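Local coordinates for protein uracil-DNA glycosylase (Epstein-Barr virus, PDB 6LYJ) that belongs to the uracil-DNA glycosylase superfamily, a family of alpha/beta proteins built round a parallel four-stranded sheet with helices on both sides, at residues L28-L33 with M72-F77; L209-P214 with L231-F236. All blocks are in the same frame, centred on the assembly; numbering follows the deposited sequence.

Interaction 1 and interaction 2 follow one another along the chain. The pair 28-33 and 72-77 closes before the pair 209-214 and 231-236 opens. They lie on opposite sides of the chain's centre, with their own centres 28 Å apart and nearest atoms about 15 Å apart. They share no helix or strand. Interaction 1 joins the lead-in to helix 32-38, up to its N-cap Pro31, to the loop between strands 64-65 and 85-89. Interaction 2 joins one of the two edge strands, 207-211, of the parallel sheet to the start of helix 235-245. The first packs the modelled N-terminal end on a loop; the second is a buried junction between the sheet and the last helix.

Interaction 1: L28-L33 with M72-F77; sequences LLLPDL and MAWARF
Leu29, Leu30 and Pro31 pack against Met72, Ala75 and Arg76. The contact sets the lead-in to helix 32-38, whose N-cap residue is Pro31, against a short 3-10 turn at 73-75. The turn carries backbone bonds from Ala75 N to Met72 O and from Arg76 N to Ala73 O.

Apolar packing dominates. Met72 touches both leucines, by CG at Leu29 and by SD at Leu30. Its CG meets Leu29 CB at 3.7 Å. The chain then bends at chi2 (-59°), and Met72 SD comes to 3.8 Å from Leu30 CD2. That methyl also meets Ala75 CB at 4.2 Å and lies obliquely near the indole of Trp74. Ala75 CB itself sits over the rim of one face of this indole. Trp34 of helix 32-38 meets the indole edge-to-face. The Pro31 ring touches Ala75 CB through CD at 3.9 Å. Its CG meets Arg76 CG at 3.7 Å, where the two side chains cross at about a right angle.

Two backbone carbonyls are also packed upon. Leu29 O lies against Met72 CG, and Ala75 O against Pro31 CG.

The polar link is indirect and runs through water. The Arg76 chain bends at chi3 (-71°), which puts Ala73 CA over the centre of one guanidinium face. Arg76 NH2 is bonded to the backbone oxygen of Asp69. One water sits at the guanidinium edge, in its plane, and accepts from Arg76 NH1 at 3.0 Å. It donates to Leu29 O at 2.7 Å.

Interaction 2: L209-P214 with L231-F236; sequences LTSQHP and LGNNHF
The imidazole of His235 is held between Leu209 on one face and Asn233 on the other. Leu209 CB stands 3.4 Å from the ring centroid, almost on the ring normal, and makes a CH-pi contact. Farther out, Leu209 CD1 reaches the backbone, 3.3 Å from His235 O. On the opposite face, Asn233 ND2 lies above the rim of the ring.

The edge of the imidazole points at the strand backbone. His235 NE2 donates to Thr210 O at 3.1 Å, but the bond is weak and bent (130°). The stronger polar partner is Trp190 of the neighbouring strand 186-190. Its NE1 bonds to His235 ND1. Both ring nitrogens thus have a partner, which is consistent with a fixed ring orientation, though the NE2 bond is weak.

This is where the edge strand 207-211 of the parallel alpha/beta sheet meets the start of helix 235-245. Beyond the strand the chain runs into the His-Pro-Ser sequence of the family, at His213, Pro214 and Ser215.

Asn233 ties the two segments together with its amide. Its CG lies between the backbone N and the carbonyl carbon (chi1 67°). From there Asn233 OD1 turns back to accept from His235 N at 3.0 Å, forming an Asx turn. His235 N stands well above the plane of the Asn233 side-chain carbonyl and does not sit on a lone pair. Asn233 ND2 faces the strand and donates to Ser211 OG at 3.2 Å, nearly straight (167°) and in the amide plane. Ser211 OG in turn donates to Gln212 O at 2.9 Å.

Interaction 1: L28-L33 with M72-F77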
ATOM      1  N   LEU A  28     -13.298 -21.900  -4.147  1.00 27.24           N
ATOM      2  CA  LEU A  28     -12.376 -20.870  -4.596  1.00 24.17           C
ATOM      3  C   LEU A  28     -12.537 -19.560  -3.835  1.00 21.22           C
ATOM      4  O   LEU A  28     -11.942 -18.551  -4.232  1.00 16.64           O
ATOM      5  CB  LEU A  28     -12.552 -20.634  -6.097  1.00 22.13           C
ATOM      6  CG  LEU A  28     -12.303 -21.879  -6.956  1.00 24.43           C
ATOM      7  CD1 LEU A  28     -12.611 -21.605  -8.423  1.00 28.17           C
ATOM      8  CD2 LEU A  28     -10.875 -22.392  -6.781  1.00 18.26           C
ATOM      9  N   LEU A  29     -13.356 -19.548  -2.777  1.00 22.07           N
ATOM     10  CA  LEU A  29     -13.497 -18.421  -1.856  1.00 21.14           C
ATOM     11  C   LEU A  29     -14.117 -17.187  -2.501  1.00 23.25           C
ATOM     12  O   LEU A  29     -14.456 -16.227  -1.801  1.00 24.71           O
ATOM     13  CB  LEU A  29     -12.145 -18.050  -1.243  1.00 15.09           C
ATOM     14  CG  LEU A  29     -11.446 -19.138  -0.432  1.00 17.47           C
ATOM     15  CD1 LEU A  29     -10.052 -18.677  -0.030  1.00 13.97           C
ATOM     16  CD2 LEU A  29     -12.276 -19.507   0.791  1.00 21.79           C
ATOM     17  N   LEU A  30     -14.254 -17.188  -3.811  1.00 25.16           N
ATOM     18  CA  LEU A  30     -14.810 -16.052  -4.532  1.00 24.38           C
ATOM     19  C   LEU A  30     -16.332 -16.137  -4.591  1.00 23.21           C
ATOM     20  O   LEU A  30     -16.897 -17.234  -4.619  1.00 23.99           O
ATOM     21  CB  LEU A  30     -14.254 -16.005  -5.953  1.00 20.33           C
ATOM     22  CG  LEU A  30     -12.806 -15.532  -6.112  1.00 18.83           C
ATOM     23  CD1 LEU A  30     -12.323 -15.831  -7.516  1.00 24.01           C
ATOM     24  CD2 LEU A  30     -12.688 -14.050  -5.819  1.00 15.56           C
ATOM     25  N   PRO A  31     -17.012 -14.992  -4.622  1.00 23.37           N
ATOM     26  CA  PRO A  31     -18.466 -15.002  -4.815  1.00 29.73           C
ATOM     27  C   PRO A  31     -18.825 -15.530  -6.192  1.00 26.55           C
ATOM     28  O   PRO A  31     -18.033 -15.473  -7.138  1.00 25.32           O
ATOM     29  CB  PRO A  31     -18.866 -13.527  -4.665  1.00 29.65           C
ATOM     30  CG  PRO A  31     -17.663 -12.845  -4.081  1.00 24.43           C
ATOM     31  CD  PRO A  31     -16.482 -13.623  -4.538  1.00 20.63           C
ATOM     32  N   ASP A  32     -20.051 -16.048  -6.292  1.00 22.97           N
ATOM     33  CA  ASP A  32     -20.502 -16.665  -7.536  1.00 28.16           C
ATOM     34  C   ASP A  32     -20.453 -15.679  -8.700  1.00 28.50           C
ATOM     35  O   ASP A  32     -20.159 -16.067  -9.836  1.00 29.37           O
ATOM     36  CB  ASP A  32     -21.919 -17.215  -7.365  1.00 37.61           C
ATOM     37  CG  ASP A  32     -21.983 -18.374  -6.385  1.00 44.65           C
ATOM     38  OD1 ASP A  32     -21.049 -19.203  -6.374  1.00 46.88           O
ATOM     39  OD2 ASP A  32     -22.972 -18.455  -5.626  1.00 48.15           O
ATOM     40  N   LEU A  33     -20.760 -14.405  -8.445  1.00 26.45           N
ATOM     41  CA  LEU A  33     -20.701 -13.418  -9.519  1.00 24.50           C
ATOM     42  C   LEU A  33     -19.284 -13.278 -10.060  1.00 22.95           C
ATOM     43  O   LEU A  33     -19.085 -13.111 -11.267  1.00 22.37           O
ATOM     44  CB  LEU A  33     -21.224 -12.073  -9.020  1.00 28.70           C
ATOM     45  CG  LEU A  33     -22.745 -11.950  -8.963  1.00 32.86           C
ATOM     46  CD1 LEU A  33     -23.127 -10.706  -8.189  1.00 36.51           C
ATOM     47  CD2 LEU A  33     -23.347 -11.924 -10.362  1.00 27.91           C
ATOM     48  N   MET A  72     -10.981 -12.501   0.465  1.00 17.06           N
ATOM     49  CA  MET A  72     -11.721 -12.114  -0.732  1.00 14.76           C
ATOM     50  C   MET A  72     -12.778 -11.050  -0.453  1.00 15.04           C
ATOM     51  O   MET A  72     -13.701 -10.880  -1.258  1.00 15.78           O
ATOM     52  CB  MET A  72     -12.375 -13.338  -1.379  1.00 13.99           C
ATOM     53  CG  MET A  72     -11.406 -14.436  -1.788  1.00 16.23           C
ATOM     54  SD  MET A  72     -10.165 -13.881  -2.979  1.00 20.66           S
ATOM     55  CE  MET A  72      -9.219 -15.386  -3.204  1.00 18.20           C
ATOM     56  N   ALA A  73     -12.685 -10.351   0.682  1.00 13.97           N
ATOM     57  CA  ALA A  73     -13.690  -9.338   0.998  1.00 16.84           C
ATOM     58  C   ALA A  73     -13.774  -8.271  -0.084  1.00 15.30           C
ATOM     59  O   ALA A  73     -14.860  -7.747  -0.357  1.00 17.71           O
ATOM     60  CB  ALA A  73     -13.391  -8.694   2.354  1.00 14.51           C
ATOM     61  N   TRP A  74     -12.641  -7.956  -0.723  1.00 15.09           N
ATOM     62  CA  TRP A  74     -12.603  -6.971  -1.800  1.00 17.13           C
ATOM     63  C   TRP A  74     -13.530  -7.316  -2.957  1.00 19.74           C
ATOM     64  O   TRP A  74     -13.840  -6.438  -3.769  1.00 23.21           O
ATOM     65  CB  TRP A  74     -11.178  -6.839  -2.334  1.00 10.96           C
ATOM     66  CG  TRP A  74     -10.603  -8.151  -2.775  1.00 17.04           C
ATOM     67  CD1 TRP A  74      -9.897  -9.037  -2.011  1.00 14.17           C
ATOM     68  CD2 TRP A  74     -10.717  -8.744  -4.073  1.00 19.19           C
ATOM     69  NE1 TRP A  74      -9.547 -10.135  -2.757  1.00 15.24           N
ATOM     70  CE2 TRP A  74     -10.040  -9.982  -4.027  1.00 19.05           C
ATOM     71  CE3 TRP A  74     -11.311  -8.345  -5.273  1.00 20.78           C
ATOM     72  CZ2 TRP A  74      -9.948 -10.824  -5.133  1.00 15.78           C
ATOM     73  CZ3 TRP A  74     -11.215  -9.185  -6.372  1.00 21.48           C
ATOM     74  CH2 TRP A  74     -10.541 -10.409  -6.293  1.00 14.94           C
ATOM     75  N   ALA A  75     -13.968  -8.566  -3.062  1.00 17.55           N
ATOM     76  CA  ALA A  75     -14.813  -8.991  -4.166  1.00 17.39           C
ATOM     77  C   ALA A  75     -16.297  -9.016  -3.822  1.00 15.10           C
ATOM     78  O   ALA A  75     -17.108  -9.323  -4.698  1.00 19.70           O
ATOM     79  CB  ALA A  75     -14.375 -10.377  -4.650  1.00 16.48           C
ATOM     80  N   ARG A  76     -16.675  -8.710  -2.581  1.00 16.42           N
ATOM     81  CA  ARG A  76     -18.040  -8.932  -2.116  1.00 16.62           C
ATOM     82  C   ARG A  76     -18.880  -7.662  -1.997  1.00 21.02           C
ATOM     83  O   ARG A  76     -20.015  -7.742  -1.521  1.00 23.40           O
ATOM     84  CB  ARG A  76     -18.030  -9.661  -0.770  1.00 21.02           C
ATOM     85  CG  ARG A  76     -17.390 -11.046  -0.811  1.00 23.79           C
ATOM     86  CD  ARG A  76     -17.754 -11.869   0.424  1.00 26.82           C
ATOM     87  NE  ARG A  76     -17.108 -11.390   1.646  1.00 23.66           N
ATOM     88  CZ  ARG A  76     -16.021 -11.939   2.177  1.00 20.78           C
ATOM     89  NH1 ARG A  76     -15.455 -12.987   1.594  1.00 19.18           N
ATOM     90  NH2 ARG A  76     -15.503 -11.445   3.296  1.00 18.20           N
ATOM     91  N   PHE A  77     -18.383  -6.502  -2.432  1.00 21.83           N
ATOM     92  CA  PHE A  77     -19.122  -5.266  -2.191  1.00 22.85           C
ATOM     93  C   PHE A  77     -19.922  -4.778  -3.391  1.00 25.05           C
ATOM     94  O   PHE A  77     -20.763  -3.888  -3.229  1.00 21.11           O
ATOM     95  CB  PHE A  77     -18.170  -4.138  -1.760  1.00 18.04           C
ATOM     96  CG  PHE A  77     -17.654  -4.267  -0.356  1.00 17.80           C
ATOM     97  CD1 PHE A  77     -16.572  -5.079  -0.068  1.00 16.02           C
ATOM     98  CD2 PHE A  77     -18.247  -3.554   0.679  1.00 18.77           C
ATOM     99  CE1 PHE A  77     -16.093  -5.187   1.227  1.00 21.56           C
ATOM    100  CE2 PHE A  77     -17.777  -3.660   1.976  1.00 21.12           C
ATOM    101  CZ  PHE A  77     -16.700  -4.478   2.251  1.00 24.28           C
TER
HETATM  102  O   HOH W   1     -16.226 -14.408  -0.940  1.00 29.33           O

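Interaction 2: L209-P214 with L231-F236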
ATOM      1  N   LEU A 209      -4.426   6.042 -14.588  1.00 17.13           N
ATOM      2  CA  LEU A 209      -3.854   7.155 -13.845  1.00 18.02           C
ATOM      3  C   LEU A 209      -2.664   6.659 -13.036  1.00 21.08           C
ATOM      4  O   LEU A 209      -2.780   5.680 -12.289  1.00 19.16           O
ATOM      5  CB  LEU A 209      -4.899   7.787 -12.923  1.00 19.39           C
ATOM      6  CG  LEU A 209      -6.182   8.289 -13.594  1.00 22.70           C
ATOM      7  CD1 LEU A 209      -7.227   8.668 -12.556  1.00 21.59           C
ATOM      8  CD2 LEU A 209      -5.868   9.478 -14.492  1.00 16.24           C
ATOM      9  N   THR A 210      -1.527   7.331 -13.186  1.00 16.96           N
ATOM     10  CA  THR A 210      -0.308   6.946 -12.494  1.00 20.40           C
ATOM     11  C   THR A 210       0.255   8.140 -11.741  1.00 22.90           C
ATOM     12  O   THR A 210       0.065   9.295 -12.136  1.00 23.98           O
ATOM     13  CB  THR A 210       0.760   6.413 -13.460  1.00 19.13           C
ATOM     14  OG1 THR A 210       1.175   7.466 -14.336  1.00 22.89           O
ATOM     15  CG2 THR A 210       0.214   5.257 -14.287  1.00 16.65           C
ATOM     16  N   SER A 211       0.952   7.846 -10.649  1.00 23.44           N
ATOM     17  CA  SER A 211       1.673   8.853  -9.879  1.00 22.71           C
ATOM     18  C   SER A 211       2.601   8.123  -8.918  1.00 23.09           C
ATOM     19  O   SER A 211       2.604   6.889  -8.839  1.00 22.42           O
ATOM     20  CB  SER A 211       0.721   9.785  -9.124  1.00 18.84           C
ATOM     21  OG  SER A 211       0.193   9.154  -7.972  1.00 19.94           O
ATOM     22  N   GLN A 212       3.384   8.901  -8.177  1.00 19.24           N
ATOM     23  CA  GLN A 212       4.148   8.339  -7.077  1.00 19.03           C
ATOM     24  C   GLN A 212       3.212   7.806  -5.997  1.00 16.88           C
ATOM     25  O   GLN A 212       2.024   8.133  -5.944  1.00 19.91           O
ATOM     26  CB  GLN A 212       5.091   9.382  -6.485  1.00 22.22           C
ATOM     27  CG  GLN A 212       6.316   9.636  -7.334  1.00 29.30           C
ATOM     28  CD  GLN A 212       7.296  10.562  -6.657  1.00 38.17           C
ATOM     29  OE1 GLN A 212       6.910  11.423  -5.869  1.00 40.60           O
ATOM     30  NE2 GLN A 212       8.576  10.387  -6.954  1.00 39.08           N
ATOM     31  N   HIS A 213       3.776   6.985  -5.121  1.00 17.88           N
ATOM     32  CA  HIS A 213       3.010   6.346  -4.069  1.00 16.46           C
ATOM     33  C   HIS A 213       2.563   7.386  -3.041  1.00 15.38           C
ATOM     34  O   HIS A 213       3.262   8.373  -2.805  1.00 16.83           O
ATOM     35  CB  HIS A 213       3.864   5.271  -3.400  1.00 19.15           C
ATOM     36  CG  HIS A 213       3.081   4.259  -2.627  1.00 20.39           C
ATOM     37  ND1 HIS A 213       2.696   4.456  -1.319  1.00 17.86           N
ATOM     38  CD2 HIS A 213       2.618   3.035  -2.976  1.00 19.02           C
ATOM     39  CE1 HIS A 213       2.027   3.400  -0.896  1.00 16.96           C
ATOM     40  NE2 HIS A 213       1.969   2.521  -1.881  1.00 18.37           N
ATOM     41  N   PRO A 214       1.389   7.201  -2.428  1.00 15.57           N
ATOM     42  CA  PRO A 214       0.944   8.142  -1.390  1.00 18.39           C
ATOM     43  C   PRO A 214       1.711   8.045  -0.081  1.00 21.76           C
ATOM     44  O   PRO A 214       1.459   8.858   0.816  1.00 20.73           O
ATOM     45  CB  PRO A 214      -0.528   7.759  -1.192  1.00 15.66           C
ATOM     46  CG  PRO A 214      -0.569   6.301  -1.548  1.00 17.20           C
ATOM     47  CD  PRO A 214       0.356   6.191  -2.725  1.00 12.58           C
ATOM     48  N   LEU A 231       0.336  13.822  -3.977  1.00 21.44           N
ATOM     49  CA  LEU A 231      -0.406  15.028  -3.638  1.00 27.17           C
ATOM     50  C   LEU A 231      -0.407  15.972  -4.831  1.00 29.50           C
ATOM     51  O   LEU A 231       0.654  16.403  -5.292  1.00 31.11           O
ATOM     52  CB  LEU A 231       0.206  15.705  -2.413  1.00 27.94           C
ATOM     53  CG  LEU A 231      -0.550  16.932  -1.900  1.00 30.16           C
ATOM     54  CD1 LEU A 231      -1.889  16.529  -1.300  1.00 28.04           C
ATOM     55  CD2 LEU A 231       0.287  17.694  -0.887  1.00 33.74           C
ATOM     56  N   GLY A 232      -1.596  16.284  -5.339  1.00 25.54           N
ATOM     57  CA  GLY A 232      -1.713  17.037  -6.566  1.00 21.31           C
ATOM     58  C   GLY A 232      -1.973  16.207  -7.805  1.00 22.44           C
ATOM     59  O   GLY A 232      -2.099  16.779  -8.892  1.00 25.51           O
ATOM     60  N   ASN A 233      -2.049  14.878  -7.687  1.00 18.30           N
ATOM     61  CA  ASN A 233      -2.221  14.071  -8.890  1.00 23.97           C
ATOM     62  C   ASN A 233      -3.623  14.190  -9.477  1.00 23.03           C
ATOM     63  O   ASN A 233      -3.814  13.846 -10.649  1.00 23.69           O
ATOM     64  CB  ASN A 233      -1.863  12.600  -8.617  1.00 22.56           C
ATOM     65  CG  ASN A 233      -2.821  11.905  -7.653  1.00 15.34           C
ATOM     66  OD1 ASN A 233      -3.904  12.396  -7.344  1.00 18.19           O
ATOM     67  ND2 ASN A 233      -2.417  10.735  -7.187  1.00 15.79           N
ATOM     68  N   ASN A 234      -4.599  14.661  -8.696  1.00 20.23           N
ATOM     69  CA  ASN A 234      -5.950  14.952  -9.175  1.00 18.00           C
ATOM     70  C   ASN A 234      -6.683  13.696  -9.644  1.00 19.75           C
ATOM     71  O   ASN A 234      -7.652  13.791 -10.403  1.00 20.71           O
ATOM     72  CB  ASN A 234      -5.918  16.002 -10.298  1.00 18.45           C
ATOM     73  CG  ASN A 234      -7.114  16.933 -10.270  1.00 33.40           C
ATOM     74  OD1 ASN A 234      -7.616  17.286  -9.204  1.00 33.06           O
ATOM     75  ND2 ASN A 234      -7.572  17.341 -11.448  1.00 31.94           N
ATOM     76  N   HIS A 235      -6.268  12.515  -9.167  1.00 20.89           N
ATOM     77  CA  HIS A 235      -6.762  11.267  -9.742  1.00 22.25           C
ATOM     78  C   HIS A 235      -8.252  11.051  -9.486  1.00 21.35           C
ATOM     79  O   HIS A 235      -8.943  10.468 -10.329  1.00 18.55           O
ATOM     80  CB  HIS A 235      -5.968  10.085  -9.182  1.00 20.95           C
ATOM     81  CG  HIS A 235      -4.643   9.866  -9.845  1.00 18.72           C
ATOM     82  ND1 HIS A 235      -3.850   8.772  -9.573  1.00 17.54           N
ATOM     83  CD2 HIS A 235      -3.968  10.600 -10.761  1.00 17.77           C
ATOM     84  CE1 HIS A 235      -2.747   8.837 -10.297  1.00 14.44           C
ATOM     85  NE2 HIS A 235      -2.792   9.939 -11.025  1.00 15.21           N
ATOM     86  N   PHE A 236      -8.769  11.495  -8.341  1.00 20.33           N
ATOM     87  CA  PHE A 236     -10.174  11.243  -8.037  1.00 19.50           C
ATOM     88  C   PHE A 236     -11.096  12.154  -8.845  1.00 19.86           C
ATOM     89  O   PHE A 236     -12.164  11.718  -9.311  1.00 21.30           O
ATOM     90  CB  PHE A 236     -10.405  11.407  -6.534  1.00 19.40           C
ATOM     91  CG  PHE A 236      -9.582  10.464  -5.703  1.00 21.58           C
ATOM     92  CD1 PHE A 236     -10.005   9.164  -5.481  1.00 21.67           C
ATOM     93  CD2 PHE A 236      -8.368  10.870  -5.169  1.00 25.56           C
ATOM     94  CE1 PHE A 236      -9.242   8.292  -4.728  1.00 21.95           C
ATOM     95  CE2 PHE A 236      -7.598  10.001  -4.416  1.00 23.69           C
ATOM     96  CZ  PHE A 236      -8.035   8.712  -4.196  1.00 22.39           C
TER